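Local coordinates for glycoside hydrolase family 88 protein (Bacteroides vulgatus, PDB 4Q88) that is of uncharacterised specificity but probably hydrolyses glycosidic linkages, as a member of glycoside hydrolase family 88, at residues A[35-40]-A[69-74]; A[214-219]-A[241-246]. All blocks are in the same frame, centred on the assembly; numbering follows the deposited sequence.

Read from the N terminus, the chain makes two separate closures, one after the other. Contact 1 closes first: 35-40 is a loop running into helix 39-55, and the chain returns through helix 58-70 so that 69-74, the end of that helix and the turn after it, lies beside 35-40. Contact 2 opens long afterwards, joining helix 209-225 to the next helix, 233-249, across their connecting loop. The two neither nest nor cross; their centres are about 28 Å apart, on opposite sides of the chain's centre. Even so the segments touch, Trp39 CZ3 packing 4.0 Å from Trp214 CZ2. Contact 1 fastens helix ends near the surface, whereas contact 2 packs neighbouring helices in the buried interior of the fold.

Contact 1: residues A[35-40]-A[69-74]; sequences VRSFWD and DYNQWK
Hydrogen bonds carry the contact between Asn71 and the loop Val35-Ser37. Asn71 ND2 gives a nearly straight bond to Val35 O (2.8 Å, 168° at the hydrogen), with the acceptor lying close to the amide plane. The same nitrogen also bonds to Trp67 O, so two carbonyls fix the rotation of the amide. Its other end, OD1, accepts a short bond of 2.6 Å from a water, which in turn accepts from Ser37 N at 2.9 Å. Ser37 OG donates to Lys74 O over 2.9 Å, in the carbonyl plane and on a lone pair; its chi1 of 53° sets the hydroxyl between the backbone N and carbonyl carbon of Ser37. Lys74 O is shared with Tyr107 OH, which brings in helix 103-113. Arg36 NH1 forms a salt bridge with Glu90.

These bonds join two helix ends of the (α/α)6 barrel. Phe38 is the N-cap residue of helix 39-55, while helix 58-70 ends in a Schellman motif with Gln72, at positive phi, as the C-prime residue. Within 69-74, Trp73 NE1 donates a 3.0 Å hydrogen bond to Asp69 OD1, on the anti side and somewhat out of the carboxylate plane.

Van der Waals contact adds the rest. Tyr70 turns its ring edge to the loop, with CD2 3.6 Å from Val35 O in the ring plane, and Asn71 CG packs 3.6 Å from Ser37 CB.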
loop_
_atom_site.group_PDB
_atom_site.type_symbol
_atom_site.label_atom_id
_atom_site.label_comp_id
_atom_site.label_asym_id
_atom_site.label_seq_id
_atom_site.Cartn_x
_atom_site.Cartn_y
_atom_site.Cartn_z
ATOM N N VAL A 35 9.182 0.098 17.873
ATOM C CA VAL A 35 7.934 -0.614 17.887
ATOM C C VAL A 35 8.020 -1.782 16.873
ATOM O O VAL A 35 8.921 -1.864 16.005
ATOM C CB VAL A 35 6.753 0.306 17.554
ATOM C CG1 VAL A 35 6.462 1.254 18.728
ATOM C CG2 VAL A 35 6.997 1.046 16.231
ATOM N N ARG A 36 7.086 -2.703 17.003
ATOM C CA ARG A 36 7.160 -3.956 16.281
ATOM C C ARG A 36 7.091 -3.764 14.732
ATOM O O ARG A 36 6.609 -2.736 14.254
ATOM C CB ARG A 36 6.031 -4.884 16.729
ATOM C CG ARG A 36 4.637 -4.412 16.462
ATOM C CD ARG A 36 3.603 -5.465 16.861
ATOM N NE ARG A 36 2.284 -4.967 16.641
ATOM C CZ ARG A 36 1.149 -5.657 16.808
ATOM N NH1 ARG A 36 1.151 -6.921 17.157
ATOM N NH2 ARG A 36 0.001 -5.061 16.593
ATOM N N SER A 37 7.553 -4.772 13.997
ATOM C CA SER A 37 7.690 -4.679 12.548
ATOM C C SER A 37 6.405 -5.129 11.827
ATOM O O SER A 37 6.466 -5.429 10.672
ATOM C CB SER A 37 8.888 -5.492 12.046
ATOM O OG SER A 37 8.846 -6.837 12.514
ATOM N N PHE A 38 5.270 -5.174 12.517
ATOM C CA PHE A 38 3.994 -5.591 11.953
ATOM C C PHE A 38 3.469 -4.606 10.938
ATOM O O PHE A 38 3.969 -3.490 10.864
ATOM C CB PHE A 38 3.005 -5.699 13.100
ATOM C CG PHE A 38 1.742 -6.499 12.805
ATOM C CD1 PHE A 38 1.779 -7.731 12.176
ATOM C CD2 PHE A 38 0.550 -6.079 13.333
ATOM C CE1 PHE A 38 0.632 -8.504 12.014
ATOM C CE2 PHE A 38 -0.609 -6.821 13.160
ATOM C CZ PHE A 38 -0.565 -8.050 12.515
ATOM N N TRP A 39 2.463 -5.003 10.150
ATOM C CA TRP A 39 2.110 -4.262 8.914
ATOM C C TRP A 39 1.832 -2.753 9.082
ATOM O O TRP A 39 2.171 -1.967 8.223
ATOM C CB TRP A 39 0.905 -4.918 8.209
ATOM C CG TRP A 39 -0.373 -4.629 8.931
ATOM C CD1 TRP A 39 -0.898 -5.319 9.982
ATOM C CD2 TRP A 39 -1.262 -3.549 8.678
ATOM N NE1 TRP A 39 -2.071 -4.725 10.416
ATOM C CE2 TRP A 39 -2.321 -3.643 9.614
ATOM C CE3 TRP A 39 -1.305 -2.545 7.716
ATOM C CZ2 TRP A 39 -3.368 -2.719 9.637
ATOM C CZ3 TRP A 39 -2.332 -1.627 7.756
ATOM C CH2 TRP A 39 -3.366 -1.744 8.678
ATOM N N ASP A 40 1.149 -2.375 10.153
ATOM C CA ASP A 40 0.721 -0.989 10.280
ATOM C C ASP A 40 1.917 -0.052 10.441
ATOM O O ASP A 40 2.007 0.978 9.739
ATOM C CB ASP A 40 -0.351 -0.830 11.375
ATOM C CG ASP A 40 0.098 -1.309 12.752
ATOM O OD1 ASP A 40 1.019 -2.154 12.933
ATOM O OD2 ASP A 40 -0.515 -0.787 13.691
ATOM N N ASP A 69 16.691 -1.925 13.156
ATOM C CA ASP A 69 17.651 -2.408 14.190
ATOM C C ASP A 69 16.891 -3.012 15.401
ATOM O O ASP A 69 17.184 -4.123 15.822
ATOM C CB ASP A 69 18.549 -1.230 14.644
ATOM C CG ASP A 69 19.730 -0.994 13.746
ATOM O OD1 ASP A 69 20.143 -1.924 13.000
ATOM O OD2 ASP A 69 20.287 0.145 13.792
ATOM N N TYR A 70 15.906 -2.287 15.926
ATOM C CA TYR A 70 15.079 -2.724 17.039
ATOM C C TYR A 70 14.400 -4.079 16.752
ATOM O O TYR A 70 14.277 -4.948 17.626
ATOM C CB TYR A 70 14.006 -1.672 17.377
ATOM C CG TYR A 70 13.039 -2.141 18.442
ATOM C CD1 TYR A 70 13.469 -2.351 19.746
ATOM C CD2 TYR A 70 11.714 -2.401 18.147
ATOM C CE1 TYR A 70 12.579 -2.790 20.722
ATOM C CE2 TYR A 70 10.822 -2.841 19.108
ATOM C CZ TYR A 70 11.269 -3.030 20.392
ATOM O OH TYR A 70 10.364 -3.463 21.324
ATOM N N ASN A 71 13.934 -4.262 15.519
ATOM C CA ASN A 71 13.307 -5.533 15.102
ATOM C C ASN A 71 14.280 -6.588 14.580
ATOM O O ASN A 71 13.882 -7.660 14.088
ATOM C CB ASN A 71 12.164 -5.218 14.101
ATOM C CG ASN A 71 11.023 -4.497 14.761
ATOM O OD1 ASN A 71 10.300 -5.082 15.560
ATOM N ND2 ASN A 71 10.865 -3.200 14.463
ATOM N N GLN A 72 15.572 -6.296 14.713
ATOM C CA GLN A 72 16.632 -7.204 14.293
ATOM C C GLN A 72 16.523 -7.597 12.840
ATOM O O GLN A 72 16.902 -8.705 12.449
ATOM C CB GLN A 72 16.667 -8.455 15.173
ATOM C CG GLN A 72 16.713 -8.154 16.651
ATOM C CD GLN A 72 16.863 -9.433 17.452
ATOM O OE1 GLN A 72 16.001 -10.313 17.426
ATOM N NE2 GLN A 72 17.979 -9.559 18.115
ATOM N N TRP A 73 15.988 -6.685 12.025
ATOM C CA TRP A 73 15.824 -6.945 10.612
ATOM C C TRP A 73 15.017 -8.206 10.332
ATOM O O TRP A 73 15.279 -8.941 9.371
ATOM C CB TRP A 73 17.199 -6.966 9.910
ATOM C CG TRP A 73 17.953 -5.738 10.188
ATOM C CD1 TRP A 73 18.734 -5.483 11.310
ATOM C CD2 TRP A 73 18.010 -4.549 9.381
ATOM N NE1 TRP A 73 19.203 -4.186 11.266
ATOM C CE2 TRP A 73 18.831 -3.612 10.072
ATOM C CE3 TRP A 73 17.470 -4.189 8.115
ATOM C CZ2 TRP A 73 19.122 -2.336 9.555
ATOM C CZ3 TRP A 73 17.763 -2.918 7.606
ATOM C CH2 TRP A 73 18.590 -2.013 8.308
ATOM N N LYS A 74 13.995 -8.419 11.162
ATOM C CA LYS A 74 13.092 -9.543 10.995
ATOM C C LYS A 74 11.652 -9.071 11.040
ATOM O O LYS A 74 11.334 -7.979 11.522
ATOM C CB LYS A 74 13.279 -10.547 12.152
ATOM C CG LYS A 74 14.639 -11.186 12.185
ATOM C CD LYS A 74 14.741 -12.000 13.477
ATOM C CE LYS A 74 16.145 -12.519 13.639
ATOM N NZ LYS A 74 16.223 -13.536 14.705
HETATM O O HOH W 1 8.534 -7.040 15.551
#

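Contact 2: residues A[214-219]-A[241-246]; sequences WAFAAF and QTMAKS
Helices 209-225 and 233-249 pack side by side here in a buried, largely apolar contact, with no hydrogen bond between the two segments: Met243, a selenomethionine, and Ala244 lie against Ala215, Phe216 and Phe219. The helix segments approach to 10.4 Å between axes and run roughly antiparallel, 140° apart in direction.

Phe216 reaches across the gap, its CG anti to the backbone N (chi1 -171°), and slides past the Met243 side chain in the opposite direction. Its ring meets the other helix obliquely: CD1 lies 3.8 Å from Met243 CB, CE1 is 3.7 Å from the backbone N of Ala244, and CZ touches Ala244 CB at 3.9 Å. Ala244, having only a methyl group, lets the ring come down close to the helix backbone.

Such pairing of successive antiparallel helices is the building principle of the (α/α)6 barrel, the fold of the six-hairpin clan to which family 88 belongs. Phe216 also stacks on Phe240 of helix 233-249. Another helix and a strand close round this pair: Phe282 of helix 272-287 meets Phe216 edge-to-face, while Tyr187 of strand 186-187 touches Ala215, Phe219 and Met243.

Met243 comes from the other helix to meet Ala215 and Phe219. A bend at chi3 sets the methyl CE against Ala215, 4.1 Å from its CB. The selenium makes a Met-aromatic contact with Phe219: SE is 4.1 Å from CD2 and 5.1 Å from the ring centroid, at an oblique 62° to the ring normal, and the two side chains cross at about a right angle.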
loop_
_atom_site.group_PDB
_atom_site.type_symbol
_atom_site.label_atom_id
_atom_site.label_comp_id
_atom_site.label_asym_id
_atom_site.label_seq_id
_atom_site.Cartn_x
_atom_site.Cartn_y
_atom_site.Cartn_z
ATOM N N TRP A 214 -4.862 -0.535 -1.772
ATOM C CA TRP A 214 -3.658 -1.354 -1.594
ATOM C C TRP A 214 -3.238 -1.970 -2.947
ATOM O O TRP A 214 -2.059 -1.896 -3.360
ATOM C CB TRP A 214 -3.899 -2.482 -0.580
ATOM C CG TRP A 214 -4.050 -2.100 0.857
ATOM C CD1 TRP A 214 -5.035 -2.547 1.698
ATOM C CD2 TRP A 214 -3.198 -1.264 1.667
ATOM N NE1 TRP A 214 -4.827 -2.070 2.938
ATOM C CE2 TRP A 214 -3.752 -1.232 2.941
ATOM C CE3 TRP A 214 -2.052 -0.514 1.429
ATOM C CZ2 TRP A 214 -3.193 -0.510 3.973
ATOM C CZ3 TRP A 214 -1.515 0.223 2.473
ATOM C CH2 TRP A 214 -2.075 0.197 3.718
ATOM N N ALA A 215 -4.204 -2.538 -3.680
ATOM C CA ALA A 215 -3.903 -3.211 -4.914
ATOM C C ALA A 215 -3.348 -2.259 -5.975
ATOM O O ALA A 215 -2.319 -2.551 -6.622
ATOM C CB ALA A 215 -5.151 -3.944 -5.469
ATOM N N PHE A 216 -4.004 -1.111 -6.139
ATOM C CA PHE A 216 -3.620 -0.130 -7.161
ATOM C C PHE A 216 -2.228 0.466 -6.853
ATOM O O PHE A 216 -1.378 0.546 -7.778
ATOM C CB PHE A 216 -4.668 0.966 -7.207
ATOM C CG PHE A 216 -4.544 1.929 -8.335
ATOM C CD1 PHE A 216 -4.614 1.531 -9.642
ATOM C CD2 PHE A 216 -4.537 3.307 -8.064
ATOM C CE1 PHE A 216 -4.528 2.442 -10.677
ATOM C CE2 PHE A 216 -4.515 4.218 -9.103
ATOM C CZ PHE A 216 -4.527 3.805 -10.408
ATOM N N ALA A 217 -1.994 0.872 -5.616
ATOM C CA ALA A 217 -0.626 1.357 -5.223
ATOM C C ALA A 217 0.433 0.239 -5.358
ATOM O O ALA A 217 1.559 0.520 -5.736
ATOM C CB ALA A 217 -0.624 1.867 -3.813
ATOM N N ALA A 218 0.043 -0.987 -5.033
ATOM C CA ALA A 218 0.918 -2.138 -5.243
ATOM C C ALA A 218 1.385 -2.276 -6.657
ATOM O O ALA A 218 2.598 -2.526 -6.916
ATOM C CB ALA A 218 0.281 -3.421 -4.727
ATOM N N PHE A 219 0.473 -2.194 -7.620
ATOM C CA PHE A 219 0.884 -2.346 -9.010
ATOM C C PHE A 219 1.800 -1.233 -9.426
ATOM O O PHE A 219 2.763 -1.456 -10.181
ATOM C CB PHE A 219 -0.334 -2.405 -9.948
ATOM C CG PHE A 219 -0.959 -3.758 -9.995
ATOM C CD1 PHE A 219 -0.313 -4.785 -10.627
ATOM C CD2 PHE A 219 -2.151 -4.030 -9.378
ATOM C CE1 PHE A 219 -0.860 -6.054 -10.703
ATOM C CE2 PHE A 219 -2.679 -5.310 -9.374
ATOM C CZ PHE A 219 -2.027 -6.336 -10.050
ATOM N N GLN A 241 -3.780 -0.007 -15.740
ATOM C CA GLN A 241 -4.546 0.917 -16.554
ATOM C C GLN A 241 -6.055 0.684 -16.449
ATOM O O GLN A 241 -6.838 1.645 -16.428
ATOM C CB GLN A 241 -4.098 0.849 -17.997
ATOM C CG GLN A 241 -2.699 1.421 -18.170
ATOM C CD GLN A 241 -2.152 1.166 -19.568
ATOM O OE1 GLN A 241 -2.495 0.129 -20.236
ATOM N NE2 GLN A 241 -1.255 2.044 -20.007
ATOM N N THR A 242 -6.459 -0.585 -16.422
ATOM C CA THR A 242 -7.896 -0.901 -16.257
ATOM C C THR A 242 -8.427 -0.503 -14.912
ATOM O O THR A 242 -9.531 0.049 -14.802
ATOM C CB THR A 242 -8.086 -2.389 -16.446
ATOM O OG1 THR A 242 -7.606 -2.778 -17.740
ATOM C CG2 THR A 242 -9.536 -2.768 -16.312
HETATM N N MSE A 243 -7.660 -0.766 -13.838
HETATM C CA MSE A 243 -8.084 -0.323 -12.534
HETATM C C MSE A 243 -8.172 1.174 -12.465
HETATM O O MSE A 243 -9.087 1.732 -11.867
HETATM C CB MSE A 243 -7.116 -0.777 -11.408
HETATM C CG MSE A 243 -7.041 -2.279 -11.248
HETATM SE SE MSE A 243 -6.031 -2.662 -9.599
HETATM C CE MSE A 243 -7.338 -2.003 -8.273
ATOM N N ALA A 244 -7.243 1.872 -13.111
ATOM C CA ALA A 244 -7.272 3.335 -13.094
ATOM C C ALA A 244 -8.603 3.872 -13.636
ATOM O O ALA A 244 -9.214 4.799 -13.054
ATOM C CB ALA A 244 -6.107 3.926 -13.925
ATOM N N LYS A 245 -9.042 3.290 -14.723
ATOM C CA LYS A 245 -10.270 3.707 -15.338
ATOM C C LYS A 245 -11.492 3.386 -14.380
ATOM O O LYS A 245 -12.415 4.241 -14.208
ATOM C CB LYS A 245 -10.443 3.017 -16.662
ATOM C CG LYS A 245 -11.615 3.555 -17.442
ATOM C CD LYS A 245 -11.596 3.116 -18.895
ATOM C CE LYS A 245 -12.731 3.801 -19.648
ATOM N NZ LYS A 245 -12.885 3.222 -21.015
ATOM N N SER A 246 -11.524 2.174 -13.823
ATOM C CA SER A 246 -12.639 1.799 -12.934
ATOM C C SER A 246 -12.677 2.633 -11.655
ATOM O O SER A 246 -13.780 3.028 -11.119
ATOM C CB SER A 246 -12.546 0.326 -12.635
ATOM O OG SER A 246 -12.626 -0.399 -13.841
#